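Local coordinates for putative sulfatase yidJ (Bacteroides fragilis, PDB 2QZU), which probably hydrolyses sulfate esters as an arylsulfatase-like, metal-dependent member of the sulfatase family, at residues Met127-Trp133 / Phe166-Tyr172; Trp154-Cys158 / Trp184-Arg190; Asp144-Asn148 / Thr174-His178. One frame throughout, in Å; residues are numbered along the deposited sequence.

Contact 1: residues Met127-Trp133 / Phe166-Tyr172; sequences MGYIGKW and FDHWIAY
H168 O accepts a hydrogen bond from Y129 N at 2.9 Å, supported by a C-H...O contact from G128 CA at 3.3 Å. I170 O receives G131 N and the I130 CA hydrogen in the same way, as expected of parallel strands, here 6° apart. Glycine suits the corner at 131: at phi 118° and psi -155° a CB would jam against I130 O.

On the face that carries Y129 and W169 lies an aromatic cluster. Y129 presents its edge to the face of F166, centroids 5.1 Å apart, with Y129 CD1 above the middle of the phenyl ring. W169 pushes CH2 over the face of W133, 3.7 Å from W133 CD2, in a T-shaped pair. K132 O is gripped twice, by Y129 OH at 2.6 Å and by S227 OG. K132 stays extended so that NZ forms a salt bridge with D36 OD2, with a weak bond to S76, the serine predicted to become 3-oxoalanine but unmodified here.

Strand 168-172 is the edge of the large mixed sheet, and strand 222-228 flanks strand 126-130 on its other side; helix 116-122 packs on M127 and F166, while helix 200-213 backs I130 and I170.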
loop_
_atom_site.group_PDB
_atom_site.type_symbol
_atom_site.label_atom_id
_atom_site.label_comp_id
_atom_site.label_asym_id
_atom_site.label_seq_id
_atom_site.Cartn_x
_atom_site.Cartn_y
_atom_site.Cartn_z
HETATM N N MSE A 127 -23.727 22.355 17.178
HETATM C CA MSE A 127 -23.149 21.717 15.986
HETATM C C MSE A 127 -21.847 20.935 16.182
HETATM O O MSE A 127 -20.945 21.382 16.887
HETATM C CB MSE A 127 -22.900 22.782 14.914
HETATM C CG MSE A 127 -24.078 23.701 14.635
HETATM SE SE MSE A 127 -25.568 22.796 13.824
HETATM C CE MSE A 127 -24.761 22.313 12.129
ATOM N N GLY A 128 -21.746 19.788 15.515
ATOM C CA GLY A 128 -20.542 18.975 15.611
ATOM C C GLY A 128 -20.211 18.235 14.320
ATOM O O GLY A 128 -21.107 17.788 13.606
ATOM N N TYR A 129 -18.923 18.112 14.016
ATOM C CA TYR A 129 -18.479 17.411 12.817
ATOM C C TYR A 129 -17.282 16.537 13.179
ATOM O O TYR A 129 -16.287 17.022 13.711
ATOM C CB TYR A 129 -18.069 18.407 11.724
ATOM C CG TYR A 129 -17.903 17.772 10.350
ATOM C CD1 TYR A 129 -18.884 17.927 9.367
ATOM C CD2 TYR A 129 -16.788 16.992 10.046
ATOM C CE1 TYR A 129 -18.762 17.320 8.118
ATOM C CE2 TYR A 129 -16.655 16.375 8.791
ATOM C CZ TYR A 129 -17.649 16.545 7.838
ATOM O OH TYR A 129 -17.546 15.936 6.607
ATOM N N ILE A 130 -17.387 15.243 12.895
ATOM C CA ILE A 130 -16.309 14.308 13.196
ATOM C C ILE A 130 -15.962 13.526 11.933
ATOM O O ILE A 130 -16.844 12.949 11.303
ATOM C CB ILE A 130 -16.746 13.297 14.292
ATOM C CG1 ILE A 130 -17.172 14.041 15.560
ATOM C CG2 ILE A 130 -15.611 12.330 14.596
ATOM C CD1 ILE A 130 -17.830 13.144 16.591
ATOM N N GLY A 131 -14.688 13.516 11.553
ATOM C CA GLY A 131 -14.305 12.752 10.377
ATOM C C GLY A 131 -13.729 13.523 9.212
ATOM O O GLY A 131 -13.177 14.612 9.375
ATOM N N LYS A 132 -13.872 12.941 8.025
ATOM C CA LYS A 132 -13.359 13.506 6.781
ATOM C C LYS A 132 -14.199 14.670 6.264
ATOM O O LYS A 132 -15.416 14.557 6.123
ATOM C CB LYS A 132 -13.295 12.396 5.727
ATOM C CG LYS A 132 -12.807 12.834 4.364
ATOM C CD LYS A 132 -12.797 11.653 3.406
ATOM C CE LYS A 132 -12.443 12.099 1.998
ATOM N NZ LYS A 132 -12.516 10.967 1.035
ATOM N N TRP A 133 -13.529 15.784 5.974
ATOM C CA TRP A 133 -14.172 17.005 5.472
ATOM C C TRP A 133 -13.911 17.139 3.967
ATOM O O TRP A 133 -14.837 17.289 3.166
ATOM C CB TRP A 133 -13.586 18.208 6.230
ATOM C CG TRP A 133 -14.071 19.566 5.814
ATOM C CD1 TRP A 133 -13.303 20.605 5.363
ATOM C CD2 TRP A 133 -15.414 20.063 5.886
ATOM N NE1 TRP A 133 -14.086 21.719 5.156
ATOM C CE2 TRP A 133 -15.386 21.413 5.471
ATOM C CE3 TRP A 133 -16.640 19.498 6.266
ATOM C CZ2 TRP A 133 -16.536 22.212 5.423
ATOM C CZ3 TRP A 133 -17.792 20.294 6.220
ATOM C CH2 TRP A 133 -17.726 21.637 5.800
ATOM N N PHE A 166 -19.839 24.515 12.376
ATOM C CA PHE A 166 -19.518 23.316 13.144
ATOM C C PHE A 166 -18.554 23.678 14.270
ATOM O O PHE A 166 -17.336 23.647 14.088
ATOM C CB PHE A 166 -18.902 22.253 12.227
ATOM C CG PHE A 166 -19.899 21.587 11.310
ATOM C CD1 PHE A 166 -20.896 20.762 11.828
ATOM C CD2 PHE A 166 -19.836 21.775 9.931
ATOM C CE1 PHE A 166 -21.815 20.129 10.983
ATOM C CE2 PHE A 166 -20.748 21.148 9.079
ATOM C CZ PHE A 166 -21.741 20.323 9.609
ATOM N N ASP A 167 -19.113 24.012 15.432
ATOM C CA ASP A 167 -18.326 24.407 16.596
ATOM C C ASP A 167 -17.493 23.284 17.206
ATOM O O ASP A 167 -16.339 23.501 17.576
ATOM C CB ASP A 167 -19.236 25.035 17.656
ATOM C CG ASP A 167 -19.847 26.347 17.190
ATOM O OD1 ASP A 167 -19.107 27.174 16.617
ATOM O OD2 ASP A 167 -21.059 26.557 17.399
ATOM N N HIS A 168 -18.074 22.095 17.332
ATOM C CA HIS A 168 -17.334 20.950 17.859
ATOM C C HIS A 168 -16.677 20.340 16.626
ATOM O O HIS A 168 -17.365 19.918 15.695
ATOM C CB HIS A 168 -18.275 19.938 18.508
ATOM C CG HIS A 168 -17.575 18.749 19.081
ATOM N ND1 HIS A 168 -16.714 18.837 20.155
ATOM C CD2 HIS A 168 -17.593 17.443 18.721
ATOM C CE1 HIS A 168 -16.236 17.639 20.432
ATOM N NE2 HIS A 168 -16.754 16.775 19.577
ATOM N N TRP A 169 -15.349 20.285 16.631
ATOM C CA TRP A 169 -14.603 19.814 15.473
ATOM C C TRP A 169 -13.500 18.805 15.786
ATOM O O TRP A 169 -12.582 19.094 16.545
ATOM C CB TRP A 169 -14.005 21.049 14.785
ATOM C CG TRP A 169 -13.402 20.857 13.421
ATOM C CD1 TRP A 169 -12.078 20.680 13.121
ATOM C CD2 TRP A 169 -14.092 20.908 12.168
ATOM N NE1 TRP A 169 -11.905 20.631 11.755
ATOM C CE2 TRP A 169 -13.127 20.765 11.147
ATOM C CE3 TRP A 169 -15.438 21.064 11.806
ATOM C CZ2 TRP A 169 -13.460 20.773 9.789
ATOM C CZ3 TRP A 169 -15.772 21.073 10.454
ATOM C CH2 TRP A 169 -14.785 20.929 9.463
ATOM N N ILE A 170 -13.619 17.617 15.201
ATOM C CA ILE A 170 -12.623 16.556 15.340
ATOM C C ILE A 170 -12.587 15.994 13.929
ATOM O O ILE A 170 -13.243 14.997 13.625
ATOM C CB ILE A 170 -13.073 15.463 16.322
ATOM C CG1 ILE A 170 -13.323 16.081 17.700
ATOM C CG2 ILE A 170 -12.003 14.382 16.416
ATOM C CD1 ILE A 170 -13.945 15.132 18.699
ATOM N N ALA A 171 -11.811 16.641 13.070
ATOM C CA ALA A 171 -11.776 16.250 11.676
ATOM C C ALA A 171 -10.447 16.465 10.976
ATOM O O ALA A 171 -9.473 16.937 11.569
ATOM C CB ALA A 171 -12.865 17.012 10.937
ATOM N N TYR A 172 -10.432 16.106 9.697
ATOM C CA TYR A 172 -9.255 16.255 8.853
ATOM C C TYR A 172 -9.697 16.491 7.405
ATOM O O TYR A 172 -10.894 16.448 7.102
ATOM C CB TYR A 172 -8.380 14.999 8.943
ATOM C CG TYR A 172 -9.086 13.720 8.553
ATOM C CD1 TYR A 172 -9.913 13.045 9.456
ATOM C CD2 TYR A 172 -8.938 13.186 7.271
ATOM C CE1 TYR A 172 -10.575 11.867 9.086
ATOM C CE2 TYR A 172 -9.589 12.016 6.895
ATOM C CZ TYR A 172 -10.405 11.362 7.806
ATOM O OH TYR A 172 -11.040 10.198 7.437
HETATM O O HOH W 1 -22.505 24.553 18.048
#

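Contact 2: residues Trp154-Cys158 / Trp184-Arg190; sequences WNEWC and WNTTAPR
With CG anti to the backbone N (chi1 -176°), R190 runs extended to NE, whereas E156 folds back at chi2 (54°), and the two side chains meet at about a right angle with their charged groups nearly coplanar. The grip is side-on and bidentate: R190 NE donates to E156 OE2 at 2.8 Å, and R190 NH2 to E156 OE1 at 2.9 Å, each nitrogen meeting the syn lone pair of its E156 oxygen. Glutamate has the reach to bend round and still give its flat end to the guanidinium group. E156 OE2 also takes the amide hydrogen of W157, W157 N to OE2 being 2.8 Å, from above the carboxylate plane. Y139 N bonds E156 OE1, and P141 O accepts from R190 NH1, which restricts the rotation of both charged groups.

Beside the salt bridge, R190 CA sits over one face of the five-membered ring of W157, 3.9 Å from the centroid. W184 meets the CD1 corner of W157 obliquely from that same side, W157 CD1 lying 3.4 Å from W184 CD1 and the planes inclined at 48°. W184 NE1 reaches R190 O at 2.9 Å, which closes the loop 184-190 on itself. At the edge of its ring, W157 NE1 donates to a water that in turn bonds N185 O and A188 O, satisfying an indole nitrogen between two loops.

This bidentate, side-on Arg-Glu salt bridge with its tryptophan packing joins the loop between strands 126-130 and 168-172 to the loop after strand 182-183 in the sulfatase fold.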
loop_
_atom_site.group_PDB
_atom_site.type_symbol
_atom_site.label_atom_id
_atom_site.label_comp_id
_atom_site.label_asym_id
_atom_site.label_seq_id
_atom_site.Cartn_x
_atom_site.Cartn_y
_atom_site.Cartn_z
ATOM N N TRP A 154 -2.777 16.539 -0.658
ATOM C CA TRP A 154 -4.223 16.356 -0.563
ATOM C C TRP A 154 -4.890 16.774 0.741
ATOM O O TRP A 154 -6.094 17.023 0.774
ATOM C CB TRP A 154 -4.568 14.880 -0.797
ATOM C CG TRP A 154 -4.376 14.414 -2.198
ATOM C CD1 TRP A 154 -3.194 14.281 -2.866
ATOM C CD2 TRP A 154 -5.405 14.056 -3.123
ATOM N NE1 TRP A 154 -3.423 13.866 -4.156
ATOM C CE2 TRP A 154 -4.775 13.721 -4.342
ATOM C CE3 TRP A 154 -6.806 13.988 -3.045
ATOM C CZ2 TRP A 154 -5.491 13.323 -5.476
ATOM C CZ3 TRP A 154 -7.521 13.593 -4.172
ATOM C CH2 TRP A 154 -6.861 13.266 -5.371
ATOM N N ASN A 155 -4.113 16.845 1.814
ATOM C CA ASN A 155 -4.668 17.155 3.120
ATOM C C ASN A 155 -4.395 18.579 3.580
ATOM O O ASN A 155 -3.297 19.104 3.410
ATOM C CB ASN A 155 -4.126 16.123 4.116
ATOM C CG ASN A 155 -4.724 16.257 5.499
ATOM O OD1 ASN A 155 -5.932 16.421 5.666
ATOM N ND2 ASN A 155 -3.871 16.164 6.507
ATOM N N GLU A 156 -5.419 19.207 4.150
ATOM C CA GLU A 156 -5.299 20.575 4.631
ATOM C C GLU A 156 -6.180 20.795 5.863
ATOM O O GLU A 156 -7.172 20.098 6.068
ATOM C CB GLU A 156 -5.683 21.552 3.513
ATOM C CG GLU A 156 -5.565 23.026 3.885
ATOM C CD GLU A 156 -4.184 23.394 4.413
ATOM O OE1 GLU A 156 -3.207 23.347 3.635
ATOM O OE2 GLU A 156 -4.076 23.725 5.613
ATOM N N TRP A 157 -5.794 21.761 6.685
ATOM C CA TRP A 157 -6.516 22.110 7.902
ATOM C C TRP A 157 -7.713 22.990 7.561
ATOM O O TRP A 157 -7.688 23.724 6.571
ATOM C CB TRP A 157 -5.564 22.879 8.835
ATOM C CG TRP A 157 -6.152 23.359 10.142
ATOM C CD1 TRP A 157 -6.737 22.595 11.114
ATOM C CD2 TRP A 157 -6.128 24.700 10.652
ATOM N NE1 TRP A 157 -7.075 23.374 12.195
ATOM C CE2 TRP A 157 -6.711 24.671 11.939
ATOM C CE3 TRP A 157 -5.667 25.926 10.147
ATOM C CZ2 TRP A 157 -6.848 25.819 12.728
ATOM C CZ3 TRP A 157 -5.804 27.069 10.931
ATOM C CH2 TRP A 157 -6.390 27.005 12.209
ATOM N N CYS A 158 -8.765 22.912 8.372
ATOM C CA CYS A 158 -9.937 23.753 8.162
ATOM C C CYS A 158 -9.971 24.723 9.332
ATOM O O CYS A 158 -10.329 24.345 10.447
ATOM C CB CYS A 158 -11.230 22.931 8.152
ATOM S SG CYS A 158 -12.711 23.929 7.795
ATOM N N TRP A 184 -7.746 16.958 13.911
ATOM C CA TRP A 184 -7.509 18.258 14.516
ATOM C C TRP A 184 -8.726 18.410 15.414
ATOM O O TRP A 184 -9.854 18.199 14.959
ATOM C CB TRP A 184 -7.552 19.383 13.487
ATOM C CG TRP A 184 -6.289 19.633 12.742
ATOM C CD1 TRP A 184 -5.209 20.361 13.161
ATOM C CD2 TRP A 184 -6.006 19.223 11.406
ATOM N NE1 TRP A 184 -4.272 20.438 12.154
ATOM C CE2 TRP A 184 -4.738 19.747 11.065
ATOM C CE3 TRP A 184 -6.705 18.463 10.456
ATOM C CZ2 TRP A 184 -4.154 19.537 9.815
ATOM C CZ3 TRP A 184 -6.125 18.255 9.212
ATOM C CH2 TRP A 184 -4.859 18.793 8.902
ATOM N N ASN A 185 -8.507 18.742 16.680
ATOM C CA ASN A 185 -9.619 18.966 17.595
ATOM C C ASN A 185 -10.041 20.418 17.359
ATOM O O ASN A 185 -9.456 21.105 16.523
ATOM C CB ASN A 185 -9.181 18.738 19.044
ATOM C CG ASN A 185 -7.940 19.517 19.404
ATOM O OD1 ASN A 185 -7.927 20.744 19.341
ATOM N ND2 ASN A 185 -6.881 18.808 19.778
ATOM N N THR A 186 -11.033 20.895 18.101
ATOM C CA THR A 186 -11.547 22.249 17.906
ATOM C C THR A 186 -10.553 23.407 17.992
ATOM O O THR A 186 -10.593 24.314 17.163
ATOM C CB THR A 186 -12.717 22.536 18.879
ATOM O OG1 THR A 186 -13.726 21.528 18.717
ATOM C CG2 THR A 186 -13.334 23.905 18.591
ATOM N N THR A 187 -9.654 23.380 18.969
ATOM C CA THR A 187 -8.706 24.480 19.137
ATOM C C THR A 187 -7.269 24.257 18.667
ATOM O O THR A 187 -6.428 25.150 18.797
ATOM C CB THR A 187 -8.651 24.921 20.608
ATOM O OG1 THR A 187 -8.315 23.794 21.429
ATOM C CG2 THR A 187 -9.995 25.480 21.042
ATOM N N ALA A 188 -6.980 23.086 18.116
ATOM C CA ALA A 188 -5.625 22.798 17.661
ATOM C C ALA A 188 -5.188 23.660 16.478
ATOM O O ALA A 188 -5.952 23.870 15.532
ATOM C CB ALA A 188 -5.504 21.322 17.287
ATOM N N PRO A 189 -3.959 24.199 16.527
ATOM C CA PRO A 189 -3.513 25.015 15.395
ATOM C C PRO A 189 -3.193 24.104 14.203
ATOM O O PRO A 189 -3.140 22.878 14.338
ATOM C CB PRO A 189 -2.282 25.741 15.949
ATOM C CG PRO A 189 -1.772 24.811 16.993
ATOM C CD PRO A 189 -3.034 24.328 17.666
ATOM N N ARG A 190 -2.973 24.715 13.044
ATOM C CA ARG A 190 -2.697 23.995 11.806
ATOM C C ARG A 190 -1.685 22.856 11.862
ATOM O O ARG A 190 -1.912 21.797 11.276
ATOM C CB ARG A 190 -2.284 24.994 10.717
ATOM C CG ARG A 190 -2.055 24.380 9.339
ATOM C CD ARG A 190 -1.968 25.470 8.268
ATOM N NE ARG A 190 -1.901 24.926 6.914
ATOM C CZ ARG A 190 -0.777 24.703 6.239
ATOM N NH1 ARG A 190 0.401 24.978 6.786
ATOM N NH2 ARG A 190 -0.832 24.209 5.010
HETATM O O HOH W 2 -8.220 22.901 14.879
#

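Contact 3: residues Asp144-Asn148 / Thr174-His178; sequences DTYNN and TYDYH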
loop_
_atom_site.group_PDB
_atom_site.type_symbol
_atom_site.label_atom_id
_atom_site.label_comp_id
_atom_site.label_asym_id
_atom_site.label_seq_id
_atom_site.Cartn_x
_atom_site.Cartn_y
_atom_site.Cartn_z
ATOM N N ASP A 144 2.240 18.221 7.664
ATOM C CA ASP A 144 3.041 17.002 7.634
ATOM C C ASP A 144 2.386 15.620 7.730
ATOM O O ASP A 144 2.608 14.890 8.699
ATOM C CB ASP A 144 4.143 17.124 8.698
ATOM C CG ASP A 144 5.212 16.057 8.565
ATOM O OD1 ASP A 144 5.594 15.737 7.421
ATOM O OD2 ASP A 144 5.681 15.549 9.608
ATOM N N THR A 145 1.583 15.257 6.730
ATOM C CA THR A 145 0.978 13.922 6.687
ATOM C C THR A 145 1.484 13.258 5.407
ATOM O O THR A 145 1.882 13.947 4.466
ATOM C CB THR A 145 -0.573 13.952 6.698
ATOM O OG1 THR A 145 -1.053 14.820 5.671
ATOM C CG2 THR A 145 -1.079 14.415 8.059
ATOM N N TYR A 146 1.470 11.928 5.371
ATOM C CA TYR A 146 1.998 11.190 4.223
ATOM C C TYR A 146 1.463 11.580 2.846
ATOM O O TYR A 146 2.217 11.583 1.869
ATOM C CB TYR A 146 1.806 9.680 4.420
ATOM C CG TYR A 146 0.435 9.191 4.031
ATOM C CD1 TYR A 146 -0.638 9.303 4.912
ATOM C CD2 TYR A 146 0.192 8.696 2.748
ATOM C CE1 TYR A 146 -1.920 8.944 4.525
ATOM C CE2 TYR A 146 -1.083 8.340 2.350
ATOM C CZ TYR A 146 -2.138 8.472 3.246
ATOM O OH TYR A 146 -3.420 8.186 2.859
ATOM N N ASN A 147 0.173 11.901 2.758
ATOM C CA ASN A 147 -0.421 12.257 1.474
ATOM C C ASN A 147 -0.149 13.686 1.017
ATOM O O ASN A 147 -0.789 14.184 0.091
ATOM C CB ASN A 147 -1.930 11.968 1.484
ATOM C CG ASN A 147 -2.667 12.625 2.646
ATOM O OD1 ASN A 147 -2.066 13.054 3.632
ATOM N ND2 ASN A 147 -3.991 12.684 2.537
ATOM N N ASN A 148 0.808 14.337 1.669
ATOM C CA ASN A 148 1.191 15.696 1.309
ATOM C C ASN A 148 2.648 15.724 0.868
ATOM O O ASN A 148 3.208 16.786 0.593
ATOM C CB ASN A 148 0.974 16.649 2.481
ATOM C CG ASN A 148 -0.469 17.086 2.610
ATOM O OD1 ASN A 148 -1.337 16.641 1.851
ATOM N ND2 ASN A 148 -0.735 17.964 3.566
ATOM N N THR A 174 -8.243 14.890 4.243
ATOM C CA THR A 174 -8.348 13.529 3.732
ATOM C C THR A 174 -7.072 12.816 4.161
ATOM O O THR A 174 -6.015 13.437 4.281
ATOM C CB THR A 174 -8.572 13.464 2.193
ATOM O OG1 THR A 174 -9.012 12.141 1.844
ATOM C CG2 THR A 174 -7.306 13.804 1.428
ATOM N N TYR A 175 -7.185 11.519 4.431
ATOM C CA TYR A 175 -6.068 10.706 4.922
ATOM C C TYR A 175 -6.624 9.287 4.922
ATOM O O TYR A 175 -7.682 9.042 5.512
ATOM C CB TYR A 175 -5.734 11.148 6.346
ATOM C CG TYR A 175 -4.647 10.368 7.044
ATOM C CD1 TYR A 175 -3.315 10.787 7.002
ATOM C CD2 TYR A 175 -4.961 9.243 7.803
ATOM C CE1 TYR A 175 -2.325 10.101 7.712
ATOM C CE2 TYR A 175 -3.986 8.556 8.505
ATOM C CZ TYR A 175 -2.677 8.988 8.462
ATOM O OH TYR A 175 -1.731 8.319 9.203
ATOM N N ASP A 176 -5.900 8.349 4.313
ATOM C CA ASP A 176 -6.424 6.997 4.173
ATOM C C ASP A 176 -5.782 5.814 4.880
ATOM O O ASP A 176 -6.111 4.669 4.569
ATOM C CB ASP A 176 -6.555 6.678 2.679
ATOM C CG ASP A 176 -7.239 7.796 1.905
ATOM O OD1 ASP A 176 -8.148 8.432 2.471
ATOM O OD2 ASP A 176 -6.878 8.040 0.734
ATOM N N TYR A 177 -4.874 6.071 5.819
ATOM C CA TYR A 177 -4.265 4.976 6.568
ATOM C C TYR A 177 -5.177 4.819 7.791
ATOM O O TYR A 177 -4.912 5.369 8.859
ATOM C CB TYR A 177 -2.840 5.339 6.996
ATOM C CG TYR A 177 -2.127 4.194 7.673
ATOM C CD1 TYR A 177 -1.675 3.097 6.937
ATOM C CD2 TYR A 177 -1.962 4.177 9.056
ATOM C CE1 TYR A 177 -1.081 2.005 7.566
ATOM C CE2 TYR A 177 -1.369 3.094 9.696
ATOM C CZ TYR A 177 -0.935 2.010 8.946
ATOM O OH TYR A 177 -0.373 0.929 9.585
ATOM N N HIS A 178 -6.260 4.065 7.605
ATOM C CA HIS A 178 -7.285 3.853 8.633
ATOM C C HIS A 178 -6.845 3.334 9.997
ATOM O O HIS A 178 -7.513 3.599 11.002
ATOM C CB HIS A 178 -8.361 2.914 8.091
ATOM C CG HIS A 178 -8.900 3.320 6.757
ATOM N ND1 HIS A 178 -9.143 2.412 5.747
ATOM C CD2 HIS A 178 -9.259 4.530 6.269
ATOM C CE1 HIS A 178 -9.627 3.047 4.695
ATOM N NE2 HIS A 178 -9.708 4.333 4.984
HETATM O O HOH W 3 -4.063 8.774 0.547
#
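Y146 sends its hydroxyl across to the backbone of D176, where D176 N donates to Y146 OH at 2.9 Å, close to the plane of the phenol ring. Tyrosine suits the place, its long ring carrying a hydroxyl this far while its edge packs on Y175. The oxygen's own hydrogen goes to a water, which passes one of its hydrogens to D176 OD2. The other carboxylate oxygen, D176 OD1, is taken by N229 ND2.

N147 works with both halves of its amide. Its nitrogen donates to T174 O, with N147 ND2 at 2.8 Å from that oxygen; the oxygen lies in the amide plane, but the donor stands 54° above the carbonyl plane. Its own oxygen accepts from the threonine two places earlier, T145 OG1 lying 2.9 Å from N147 OD1. A chi1 of 54° at N147 turns the amide back so that one group can serve both partners. T145 OG1 in turn accepts from N155 ND2, and N155 OD1 receives T174 N.

The first segment makes a 3-10 turn at 146-148, with N148 N bonded to T145 O at 3.0 Å, and the second contains an inverse gamma turn centred on Y177. Residues 144-148 belong to the loop between strands 126-130 and 168-172 of the sulfatase fold, and 174-178 to the loop between 168-172 and 182-183. Both reach the dimer interface: K24 NZ of the second subunit bonds Y146 O, and G370 O of that subunit is joined to Y177 OH.

Between the polar pairs Y146 sets its edge on the face of Y175 in an offset T-shaped arrangement, centroids 5.0 Å apart and planes at 72°. Y146 CD1 comes within 3.4 Å of Y175 CE1. The Y175 hydroxyl lies beyond this contact and bonds K180 O.

In the fold
From the N terminus, residues 127-133 leave the large sheet and the chain wanders through 144-148 and 154-158 before returning as 166-172, where contact 1 closes the long loop. Residues 174-178 then come back to 144-148 in contact 3, and 184-190 to 154-158 in contact 2. No contact nests inside another: each pair of contacts crosses, so these loops are interlaced along the chain. Contacts 1 and 2 lie about 10 Å apart, centre to centre, and are joined where A171 O meets W184 N; N148 OD1 meets W154 N and N155 N between contacts 2 and 3. Together they tie the edge of the sheet to the surrounding loops and the subunit interface.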